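Local coordinates for nucleotidyltransferase-like protein (Exiguobacterium sibiricum, PDB 3C18) that probably acts as a nucleotidyltransferase or binds nucleotides, though its substrate and exact reaction remain unknown, at residues A[56-61]-A[65-70]; A[155-160]-A[188-193]; A[229-234]-A[241-246]; A[258-263]-A[267-272]. All blocks are in the same frame, centred on the assembly; numbering follows the deposited sequence.

The four contacts follow one another along the chain and sample three family regions. Interaction 1 is a beta hairpin in the five-stranded sheet of the nucleotidyltransferase-like region; interaction 2 pairs helices 146-167 and 185-195 in the helical YgxA-like region, its centre about 40 Å from the first. Interactions 3 and 4 share the helix-turn-helix region, their centres about 13 Å apart, and touch directly through Met231 on Ile269 and Leu243 on Val260, so their apolar side chains pack continuously. This pair lies across the chain's centre from interaction 1. All four reach the second subunit, where the hairpin of interaction 1 meets the helix-turn-helix region, so the dimer joins distant parts of the chain.

Interaction 1 (A[56-61]-A[65-70]); sequences KHYRLN and VSLHLV
His57 and Ser66 face each other as a non-hydrogen-bonded antiparallel pair, and the imidazole presents its edge to the serine: OG of Ser66 lies near the ring plane, 3.4 Å from CD2 of His57. The serine hydroxyl reaches there with OG anti to the backbone N (chi1 -172°), and it is also hydrogen-bonded to Asp36. The far side of the imidazole, at ND1, bonds Tyr286 of the second subunit. Replacing His57 by an alanine would probably leave that tyrosine hydroxyl without its mate and open a gap beside Ser66. These strands, 53-60 and 63-71, form a beta hairpin at one border of the mixed five-stranded sheet of the nucleotidyltransferase-like fold, and the second subunit's strand extends the sheet past Tyr58. The hydrogen-bonded pairs flank the histidine. Lys56 and Leu67 exchange two backbone bonds, Leu67 N to Lys56 O being 2.8 Å; Tyr58 and Val65 do likewise, with Val65 N to Tyr58 O also 2.8 Å. On their face of the sheet, the Tyr58 ring, with CG beside its backbone N (chi1 -58°), reaches diagonally to Leu67, whose CB meets the ring edge 4.1 Å from CE2 of Tyr58. Tyr13 of helix 2-15 touches both side chains.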
# COMPACT_ATOMS: atom_id res chain seq x y z
N LYS A 56 -7.89 3.51 -21.42
CA LYS A 56 -8.72 3.21 -22.58
C LYS A 56 -7.89 2.30 -23.51
O LYS A 56 -6.70 2.45 -23.60
CB LYS A 56 -9.08 4.51 -23.31
CG LYS A 56 -9.66 5.59 -22.40
CD LYS A 56 -10.07 6.83 -23.18
CE LYS A 56 -10.45 8.01 -22.24
NZ LYS A 56 -11.23 9.14 -22.87
N HIS A 57 -8.56 1.35 -24.14
CA HIS A 57 -7.93 0.37 -25.07
C HIS A 57 -8.54 0.43 -26.46
O HIS A 57 -9.74 0.32 -26.62
CB HIS A 57 -8.08 -1.07 -24.58
CG HIS A 57 -7.21 -1.43 -23.42
ND1 HIS A 57 -7.37 -2.59 -22.70
CD2 HIS A 57 -6.21 -0.74 -22.83
CE1 HIS A 57 -6.46 -2.63 -21.73
NE2 HIS A 57 -5.74 -1.53 -21.80
N TYR A 58 -7.66 0.55 -27.44
CA TYR A 58 -8.01 0.68 -28.84
C TYR A 58 -7.25 -0.28 -29.75
O TYR A 58 -6.17 -0.75 -29.42
CB TYR A 58 -7.59 2.08 -29.32
CG TYR A 58 -8.21 3.22 -28.56
CD1 TYR A 58 -9.52 3.63 -28.81
CD2 TYR A 58 -7.48 3.91 -27.59
CE1 TYR A 58 -10.08 4.67 -28.12
CE2 TYR A 58 -8.04 4.96 -26.90
CZ TYR A 58 -9.33 5.33 -27.16
OH TYR A 58 -9.88 6.37 -26.48
N ARG A 59 -7.85 -0.56 -30.89
CA ARG A 59 -7.11 -1.16 -32.03
C ARG A 59 -7.34 -0.26 -33.25
O ARG A 59 -8.46 0.12 -33.59
CB ARG A 59 -7.49 -2.61 -32.35
CG ARG A 59 -6.47 -3.27 -33.28
CD ARG A 59 -6.73 -4.74 -33.45
NE ARG A 59 -7.98 -4.99 -34.15
CZ ARG A 59 -8.51 -6.19 -34.30
NH1 ARG A 59 -7.90 -7.25 -33.82
NH2 ARG A 59 -9.66 -6.34 -34.93
N LEU A 60 -6.24 0.15 -33.85
CA LEU A 60 -6.31 0.99 -35.03
C LEU A 60 -5.60 0.24 -36.13
O LEU A 60 -4.35 0.16 -36.18
CB LEU A 60 -5.75 2.39 -34.82
CG LEU A 60 -5.86 3.24 -36.10
CD1 LEU A 60 -7.27 3.23 -36.70
CD2 LEU A 60 -5.37 4.65 -35.86
N ASN A 61 -6.43 -0.31 -36.99
CA ASN A 61 -6.01 -1.18 -38.05
C ASN A 61 -5.53 -2.45 -37.38
O ASN A 61 -6.34 -3.29 -36.92
CB ASN A 61 -4.94 -0.51 -38.91
CG ASN A 61 -5.52 0.69 -39.69
OD1 ASN A 61 -6.71 0.69 -40.06
ND2 ASN A 61 -4.71 1.71 -39.93
N VAL A 65 -3.42 -0.26 -29.00
CA VAL A 65 -2.97 0.92 -28.27
C VAL A 65 -3.66 1.02 -26.93
O VAL A 65 -4.87 1.02 -26.85
CB VAL A 65 -3.27 2.21 -29.08
CG1 VAL A 65 -2.73 3.46 -28.39
CG2 VAL A 65 -2.73 2.08 -30.48
N SER A 66 -2.85 1.09 -25.88
CA SER A 66 -3.33 1.41 -24.53
C SER A 66 -3.11 2.91 -24.25
O SER A 66 -2.04 3.44 -24.45
CB SER A 66 -2.59 0.60 -23.45
OG SER A 66 -3.21 0.81 -22.20
N LEU A 67 -4.17 3.56 -23.80
CA LEU A 67 -4.07 4.95 -23.44
C LEU A 67 -4.27 5.17 -21.93
O LEU A 67 -5.34 4.88 -21.37
CB LEU A 67 -5.05 5.76 -24.26
CG LEU A 67 -4.89 7.27 -24.25
CD1 LEU A 67 -5.34 7.87 -25.54
CD2 LEU A 67 -5.67 7.85 -23.07
N HIS A 68 -3.21 5.67 -21.31
CA HIS A 68 -3.22 6.11 -19.92
C HIS A 68 -3.44 7.61 -19.83
O HIS A 68 -2.65 8.39 -20.34
CB HIS A 68 -1.96 5.68 -19.18
CG HIS A 68 -1.94 4.20 -18.86
ND1 HIS A 68 -1.88 3.72 -17.57
CD2 HIS A 68 -2.00 3.11 -19.67
CE1 HIS A 68 -1.89 2.39 -17.60
NE2 HIS A 68 -1.97 2.00 -18.86
N LEU A 69 -4.55 7.98 -19.22
CA LEU A 69 -4.96 9.37 -19.00
C LEU A 69 -4.75 9.64 -17.53
O LEU A 69 -5.37 9.00 -16.68
CB LEU A 69 -6.45 9.56 -19.37
CG LEU A 69 -6.95 11.01 -19.41
CD1 LEU A 69 -6.19 11.84 -20.42
CD2 LEU A 69 -8.43 11.06 -19.71
N VAL A 70 -3.81 10.55 -17.23
CA VAL A 70 -3.43 10.87 -15.86
C VAL A 70 -3.41 12.36 -15.60
O VAL A 70 -2.95 13.12 -16.42
CB VAL A 70 -2.03 10.34 -15.56
CG1 VAL A 70 -1.66 10.58 -14.11
CG2 VAL A 70 -1.97 8.85 -15.89

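Interaction 2 (A[155-160]-A[188-193]); sequences HALHHL and YKLYEQ
Leu157 sends its two methyl branches to two different residues of helix 185-195, and this fork carries the contact. CD2 of Leu157 presses on CD2 of Leu190 at 3.7 Å, the two side chains crossing at about a right angle. The other branch, CD1 of Leu157, sits 4.0 Å from CD1 of Tyr191, near the plane of the phenol ring and at its edge. Leu157 achieves this with CG anti to its carbonyl carbon (chi1 -79°), while Leu190 and Tyr191 both swing CG to the position opposite their backbone N. The nearest CA atoms are those of Leu157 and Tyr191, 6.6 Å apart.

This tight part is buried: Leu212 and Leu215 of helix 201-218 cover Leu157 and Leu190 respectively, and Trp177 stacks on the Tyr191 ring. Together these helices form the packed bundle of the YgxA-like substrate-binding region. The buried Tyr191 hydroxyl is satisfied at the dimer interface, where it bonds the backbone O of Tyr147 of the second subunit. The contact loosens away from the leucines. The imidazole of His158 stands clear of segment 188-193, and it is partly exposed, as are Tyr188 and Glu192, while Gln193 lies on the surface. Some of the partners on this side belong to the second subunit: Glu192 OE2 bonds the hydroxyl of its Tyr147.

Tyr191 thus serves both the bundle and the dimer. Between the two segments themselves the chemistry is wholly apolar, implying that shape and burial, rather than directional bonds, hold these helices together here.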
# COMPACT_ATOMS: atom_id res chain seq x y z
N HIS A 155 10.35 -8.51 5.39
CA HIS A 155 9.85 -7.27 4.82
C HIS A 155 10.65 -6.10 5.36
O HIS A 155 11.02 -5.18 4.64
CB HIS A 155 8.37 -7.08 5.13
CG HIS A 155 7.46 -8.05 4.43
ND1 HIS A 155 6.10 -7.85 4.34
CD2 HIS A 155 7.72 -9.22 3.79
CE1 HIS A 155 5.56 -8.86 3.69
NE2 HIS A 155 6.51 -9.70 3.33
N ALA A 156 10.93 -6.13 6.66
CA ALA A 156 11.70 -5.03 7.28
C ALA A 156 13.03 -4.94 6.62
O ALA A 156 13.56 -3.87 6.37
CB ALA A 156 11.91 -5.28 8.80
N LEU A 157 13.62 -6.08 6.34
CA LEU A 157 14.96 -6.08 5.70
C LEU A 157 14.90 -5.46 4.31
O LEU A 157 15.80 -4.77 3.86
CB LEU A 157 15.51 -7.49 5.61
CG LEU A 157 16.10 -8.05 6.89
CD1 LEU A 157 16.31 -9.55 6.78
CD2 LEU A 157 17.38 -7.38 7.22
N HIS A 158 13.79 -5.69 3.64
CA HIS A 158 13.58 -5.16 2.29
C HIS A 158 13.45 -3.62 2.39
O HIS A 158 14.03 -2.89 1.62
CB HIS A 158 12.32 -5.74 1.65
CG HIS A 158 12.20 -5.42 0.20
ND1 HIS A 158 11.11 -4.78 -0.34
CD2 HIS A 158 13.07 -5.62 -0.82
CE1 HIS A 158 11.31 -4.62 -1.63
NE2 HIS A 158 12.48 -5.12 -1.95
N HIS A 159 12.72 -3.13 3.38
CA HIS A 159 12.63 -1.67 3.55
C HIS A 159 13.97 -1.04 3.89
O HIS A 159 14.25 0.11 3.51
CB HIS A 159 11.60 -1.27 4.60
CG HIS A 159 10.21 -1.57 4.17
ND1 HIS A 159 9.66 -1.05 3.02
CD2 HIS A 159 9.27 -2.39 4.70
CE1 HIS A 159 8.43 -1.50 2.89
NE2 HIS A 159 8.18 -2.32 3.89
N LEU A 160 14.78 -1.79 4.61
CA LEU A 160 16.11 -1.33 5.05
C LEU A 160 17.07 -1.19 3.87
O LEU A 160 17.92 -0.29 3.81
CB LEU A 160 16.69 -2.29 6.09
CG LEU A 160 18.08 -2.05 6.71
CD1 LEU A 160 18.15 -0.85 7.57
CD2 LEU A 160 18.56 -3.27 7.49
N TYR A 188 23.14 -5.75 3.28
CA TYR A 188 23.14 -6.88 2.37
C TYR A 188 23.56 -8.15 3.10
O TYR A 188 22.97 -9.21 2.91
CB TYR A 188 24.06 -6.57 1.20
CG TYR A 188 24.14 -7.62 0.13
CD1 TYR A 188 24.98 -8.71 0.25
CD2 TYR A 188 23.42 -7.48 -1.05
CE1 TYR A 188 25.07 -9.64 -0.74
CE2 TYR A 188 23.50 -8.42 -2.04
CZ TYR A 188 24.33 -9.49 -1.88
OH TYR A 188 24.44 -10.43 -2.88
N LYS A 189 24.55 -8.03 3.98
CA LYS A 189 25.10 -9.19 4.69
C LYS A 189 24.11 -9.71 5.71
O LYS A 189 24.01 -10.90 5.94
CB LYS A 189 26.45 -8.88 5.39
N LEU A 190 23.37 -8.82 6.33
CA LEU A 190 22.34 -9.21 7.31
C LEU A 190 21.25 -10.06 6.61
O LEU A 190 20.73 -11.04 7.14
CB LEU A 190 21.71 -7.96 7.95
CG LEU A 190 20.81 -8.20 9.13
CD1 LEU A 190 21.63 -8.88 10.19
CD2 LEU A 190 20.19 -6.89 9.63
N TYR A 191 20.94 -9.69 5.38
CA TYR A 191 19.88 -10.40 4.61
C TYR A 191 20.37 -11.77 4.18
O TYR A 191 19.67 -12.77 4.24
CB TYR A 191 19.45 -9.57 3.40
CG TYR A 191 18.43 -10.21 2.50
CD1 TYR A 191 17.12 -10.38 2.91
CD2 TYR A 191 18.77 -10.62 1.23
CE1 TYR A 191 16.19 -10.94 2.07
CE2 TYR A 191 17.85 -11.20 0.38
CZ TYR A 191 16.57 -11.36 0.80
OH TYR A 191 15.66 -11.92 -0.07
N GLU A 192 21.63 -11.79 3.78
CA GLU A 192 22.29 -12.98 3.26
C GLU A 192 22.36 -14.03 4.37
O GLU A 192 22.10 -15.20 4.15
CB GLU A 192 23.69 -12.63 2.75
CG GLU A 192 24.23 -13.58 1.72
CD GLU A 192 25.49 -13.06 1.03
OE1 GLU A 192 26.41 -12.61 1.75
OE2 GLU A 192 25.56 -13.11 -0.23
N GLN A 193 22.69 -13.56 5.56
CA GLN A 193 22.76 -14.42 6.74
C GLN A 193 21.44 -15.07 7.01
O GLN A 193 21.39 -16.19 7.51
CB GLN A 193 23.05 -13.63 8.02
CG GLN A 193 24.43 -13.12 8.27
CD GLN A 193 24.40 -12.10 9.43
OE1 GLN A 193 23.55 -12.20 10.37
NE2 GLN A 193 25.29 -11.10 9.36

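Interaction 3 (A[229-234]-A[241-246]); sequences EVMRER and HELMEE
Met231 and Leu243 form the apolar centre of a mixed contact, greasy on the inside and charged at its partly exposed side, between the end of helix 220-231 and the short helix 240-245. Both belong to the helix-turn-helix region, where the chain leaves the first helix through a type I turn from Met231 to Arg234 and returns by way of strand 238-239. Met231 is a selenomethionine in this crystal. Its CG lies 3.8 Å from CD2 of Leu243, the two side chains meeting at a slant. Leu256 of helix 253-265 and Trp238 also touch Leu243, and Tyr286 touches Met231, so the pair belongs to the core of this region. Beside this pair, Val230 CG1 meets the methylene CG of Glu246 at 4.0 Å. The glutamate bends at chi2 (63°), and the two side chains run antiparallel alongside each other.

Arg234 carries the charged side. Its CG leaves on the side flanked by both N and C (chi1 77°), and the chain reaches across toward Glu242, forming a salt bridge; a cation-pi contact with Trp238 also engages it. The guanidinium and the Glu242 carboxylate are turned 71° against each other. Glu246 OE1 is farther from Arg234, well out of the guanidinium plane, and adds a charge attraction alone. Glu242 OE1 also accepts the backbone N-H of Thr239. A water lies at the guanidinium edge, in its plane, accepting from Arg234 NH1 at 2.6 Å and donating to Glu242 OE1 at 2.8 Å, while NH1 and OE1 themselves are 3.5 Å apart.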
# COMPACT_ATOMS: atom_id res chain seq x y z
N GLU A 229 12.93 18.62 10.26
CA GLU A 229 13.08 19.87 9.51
C GLU A 229 11.75 20.58 9.46
O GLU A 229 11.68 21.80 9.61
CB GLU A 229 13.58 19.63 8.09
CG GLU A 229 13.77 20.91 7.26
N VAL A 230 10.68 19.83 9.22
CA VAL A 230 9.33 20.45 9.18
C VAL A 230 9.01 21.00 10.58
O VAL A 230 8.48 22.10 10.73
CB VAL A 230 8.23 19.46 8.72
CG1 VAL A 230 6.82 19.99 9.08
CG2 VAL A 230 8.36 19.22 7.25
N MSE A 231 9.37 20.24 11.60
CA MSE A 231 9.04 20.63 12.98
C MSE A 231 9.77 21.89 13.41
O MSE A 231 9.22 22.74 14.12
CB MSE A 231 9.30 19.50 13.95
CG MSE A 231 8.27 18.43 13.87
SE MSE A 231 8.61 16.90 15.02
CE MSE A 231 7.95 17.63 16.69
N ARG A 232 10.98 22.05 12.92
CA ARG A 232 11.81 23.17 13.34
C ARG A 232 11.41 24.44 12.64
O ARG A 232 12.00 25.47 12.88
CB ARG A 232 13.29 22.92 13.08
CG ARG A 232 13.88 21.98 14.07
CD ARG A 232 15.26 21.55 13.62
NE ARG A 232 15.81 20.63 14.60
CZ ARG A 232 16.44 19.51 14.29
NH1 ARG A 232 16.59 19.19 13.01
NH2 ARG A 232 16.90 18.71 15.24
N GLU A 233 10.42 24.35 11.76
CA GLU A 233 9.90 25.54 11.08
C GLU A 233 9.13 26.41 12.05
O GLU A 233 8.70 27.52 11.72
CB GLU A 233 9.04 25.22 9.87
CG GLU A 233 9.91 24.78 8.73
CD GLU A 233 9.17 24.58 7.43
OE1 GLU A 233 7.95 24.23 7.46
OE2 GLU A 233 9.83 24.75 6.38
N ARG A 234 8.96 25.90 13.26
CA ARG A 234 8.36 26.71 14.33
C ARG A 234 9.16 26.50 15.58
O ARG A 234 9.78 25.47 15.77
CB ARG A 234 6.86 26.46 14.53
CG ARG A 234 6.47 25.21 15.24
CD ARG A 234 4.96 25.13 15.43
NE ARG A 234 4.24 25.18 14.17
CZ ARG A 234 2.93 24.98 14.05
NH1 ARG A 234 2.19 24.70 15.11
NH2 ARG A 234 2.36 25.03 12.85
N HIS A 241 -2.26 16.77 16.92
CA HIS A 241 -3.25 17.23 15.91
C HIS A 241 -2.63 18.21 14.93
O HIS A 241 -2.86 18.15 13.72
CB HIS A 241 -4.51 17.81 16.56
CG HIS A 241 -5.62 18.05 15.60
ND1 HIS A 241 -6.06 17.07 14.73
CD2 HIS A 241 -6.40 19.13 15.39
CE1 HIS A 241 -7.05 17.56 14.01
NE2 HIS A 241 -7.29 18.80 14.39
N GLU A 242 -1.80 19.07 15.44
CA GLU A 242 -1.13 20.07 14.60
C GLU A 242 -0.20 19.40 13.58
O GLU A 242 -0.06 19.80 12.43
CB GLU A 242 -0.35 21.05 15.46
CG GLU A 242 -1.25 22.06 16.15
CD GLU A 242 -0.51 22.98 17.13
OE1 GLU A 242 0.63 22.66 17.54
OE2 GLU A 242 -1.08 24.02 17.54
N LEU A 243 0.48 18.39 14.05
CA LEU A 243 1.39 17.60 13.20
C LEU A 243 0.59 16.86 12.13
O LEU A 243 0.93 16.85 10.93
CB LEU A 243 2.19 16.58 14.03
CG LEU A 243 3.38 17.03 14.90
CD1 LEU A 243 3.90 15.86 15.73
CD2 LEU A 243 4.52 17.59 14.07
N MSE A 244 -0.52 16.28 12.56
CA MSE A 244 -1.39 15.54 11.65
C MSE A 244 -2.01 16.38 10.58
O MSE A 244 -2.39 15.87 9.53
CB MSE A 244 -2.49 14.79 12.39
CG MSE A 244 -2.01 13.72 13.28
SE MSE A 244 -1.44 12.09 12.40
CE MSE A 244 -3.15 11.60 11.73
N GLU A 245 -2.14 17.68 10.87
CA GLU A 245 -2.83 18.60 10.00
C GLU A 245 -1.89 19.37 9.11
O GLU A 245 -2.30 20.05 8.20
CB GLU A 245 -3.66 19.61 10.81
CG GLU A 245 -4.89 19.04 11.51
CD GLU A 245 -5.83 18.28 10.56
OE1 GLU A 245 -6.42 19.00 9.74
OE2 GLU A 245 -6.01 17.02 10.68
N GLU A 246 -0.61 19.25 9.37
CA GLU A 246 0.43 19.97 8.62
C GLU A 246 0.54 19.36 7.23
O GLU A 246 0.74 18.18 7.09
CB GLU A 246 1.74 19.87 9.37
CG GLU A 246 2.89 20.59 8.75
CD GLU A 246 2.67 22.07 8.69
OE1 GLU A 246 1.89 22.62 9.51
OE2 GLU A 246 3.27 22.68 7.79
O HOH W 1 2.68 24.51 17.70

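Interaction 4 (A[258-263]-A[267-272]); sequences SLVDFF and GLIRIS
The carbonyl oxygen of Phe263 is the main polar link between helix 253-265 and the chain that follows it. Leu268 N gives it a bond of 2.8 Å, with an N-H...O angle of 150° and the donor tilted somewhat from the carbonyl plane. Ile269 N adds a second, weak bond to Phe263 O at 3.3 Å, so two successive amides of the departing chain converge on one acceptor. Further back in the helix, Phe263 N is satisfied by Leu259 O and Phe262 N by Ser258 O. Past the turn, the backbones of Leu268 and Arg270 bond Val289 and Glu287, tying the outgoing chain to its neighbour.

Side chains fill in beneath this polar link. Ile269 points CD1 between two residues of the helix, 3.8 Å from CB of Phe263 and 4.1 Å from CG2 of Val260; CG1 leaves Ile269 anti to the carbonyl carbon (chi1 -80°), which carries the methyl there. Leu268 CD1 comes within 4.2 Å of CD1 of Phe263, whose ring also meets Phe228 edge to face. Asp261 turns outward instead: OD2 pairs with Arg265 and with Arg31 of the second subunit.

Gly267, with its positive phi of 81°, ends the helix in a Schellman motif, and the chain then enters strand 269-275, the helix-to-hairpin passage characteristic of a winged helix-turn-helix.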
# COMPACT_ATOMS: atom_id res chain seq x y z
N SER A 258 3.76 6.42 15.39
CA SER A 258 4.85 5.46 15.70
C SER A 258 6.23 6.05 15.54
O SER A 258 7.17 5.65 16.22
CB SER A 258 4.79 4.23 14.79
OG SER A 258 3.51 3.67 14.92
N LEU A 259 6.37 6.93 14.57
CA LEU A 259 7.66 7.59 14.34
C LEU A 259 7.97 8.46 15.53
O LEU A 259 9.07 8.42 16.07
CB LEU A 259 7.67 8.43 13.09
CG LEU A 259 7.73 7.73 11.74
CD1 LEU A 259 7.62 8.76 10.57
CD2 LEU A 259 9.01 6.94 11.65
N VAL A 260 6.98 9.22 15.96
CA VAL A 260 7.18 10.12 17.07
C VAL A 260 7.51 9.36 18.36
O VAL A 260 8.41 9.73 19.11
CB VAL A 260 6.00 11.09 17.24
CG1 VAL A 260 6.03 11.70 18.62
CG2 VAL A 260 6.06 12.17 16.17
N ASP A 261 6.82 8.27 18.58
CA ASP A 261 7.05 7.43 19.77
C ASP A 261 8.47 6.94 19.77
O ASP A 261 9.18 6.91 20.79
CB ASP A 261 6.16 6.19 19.69
CG ASP A 261 6.33 5.25 20.88
OD1 ASP A 261 5.71 5.49 21.94
OD2 ASP A 261 7.01 4.21 20.74
N PHE A 262 8.90 6.56 18.58
CA PHE A 262 10.24 6.02 18.42
C PHE A 262 11.29 7.09 18.68
O PHE A 262 12.21 6.90 19.43
CB PHE A 262 10.42 5.49 17.04
CG PHE A 262 11.75 4.87 16.83
CD1 PHE A 262 12.01 3.64 17.32
CD2 PHE A 262 12.72 5.51 16.13
CE1 PHE A 262 13.25 3.04 17.11
CE2 PHE A 262 13.96 4.92 15.92
CZ PHE A 262 14.22 3.68 16.40
N PHE A 263 11.11 8.24 18.06
CA PHE A 263 12.08 9.31 18.18
C PHE A 263 12.17 9.82 19.64
O PHE A 263 13.20 10.27 20.10
CB PHE A 263 11.76 10.43 17.22
CG PHE A 263 11.91 10.05 15.76
CD1 PHE A 263 13.00 9.36 15.33
CD2 PHE A 263 10.99 10.44 14.82
CE1 PHE A 263 13.14 9.05 14.01
CE2 PHE A 263 11.14 10.13 13.48
CZ PHE A 263 12.21 9.44 13.09
N GLY A 267 15.59 9.79 22.04
CA GLY A 267 16.02 11.08 22.56
C GLY A 267 16.03 12.21 21.57
O GLY A 267 16.57 13.25 21.85
N LEU A 268 15.39 12.03 20.42
CA LEU A 268 15.42 13.06 19.36
C LEU A 268 14.21 14.00 19.36
O LEU A 268 14.19 15.04 18.73
CB LEU A 268 15.51 12.38 18.00
CG LEU A 268 16.83 11.64 17.78
CD1 LEU A 268 16.77 10.82 16.49
CD2 LEU A 268 17.96 12.66 17.73
N ILE A 269 13.19 13.57 20.09
CA ILE A 269 11.98 14.36 20.27
C ILE A 269 11.68 14.40 21.74
O ILE A 269 11.85 13.41 22.47
CB ILE A 269 10.76 13.81 19.47
CG1 ILE A 269 10.82 14.24 18.00
CG2 ILE A 269 9.45 14.37 20.03
CD1 ILE A 269 9.73 13.62 17.14
N ARG A 270 11.27 15.58 22.19
CA ARG A 270 10.93 15.81 23.59
C ARG A 270 9.44 15.89 23.79
O ARG A 270 8.79 16.68 23.20
CB ARG A 270 11.57 17.13 24.08
CG ARG A 270 11.31 17.45 25.57
CD ARG A 270 12.23 18.57 26.10
NE ARG A 270 12.47 19.58 25.07
CZ ARG A 270 13.64 19.79 24.48
NH1 ARG A 270 14.71 19.10 24.86
NH2 ARG A 270 13.74 20.72 23.54
N ILE A 271 8.94 15.07 24.69
CA ILE A 271 7.50 15.05 25.03
C ILE A 271 7.20 15.86 26.29
O ILE A 271 7.87 15.75 27.31
CB ILE A 271 6.96 13.57 25.18
CG1 ILE A 271 5.46 13.57 25.34
CG2 ILE A 271 7.61 12.85 26.33
CD1 ILE A 271 4.82 12.20 25.26
N SER A 272 6.18 16.71 26.18
CA SER A 272 5.71 17.47 27.29
C SER A 272 4.21 17.62 27.26
O SER A 272 3.54 17.13 26.40
CB SER A 272 6.36 18.87 27.31
OG SER A 272 6.06 19.58 26.11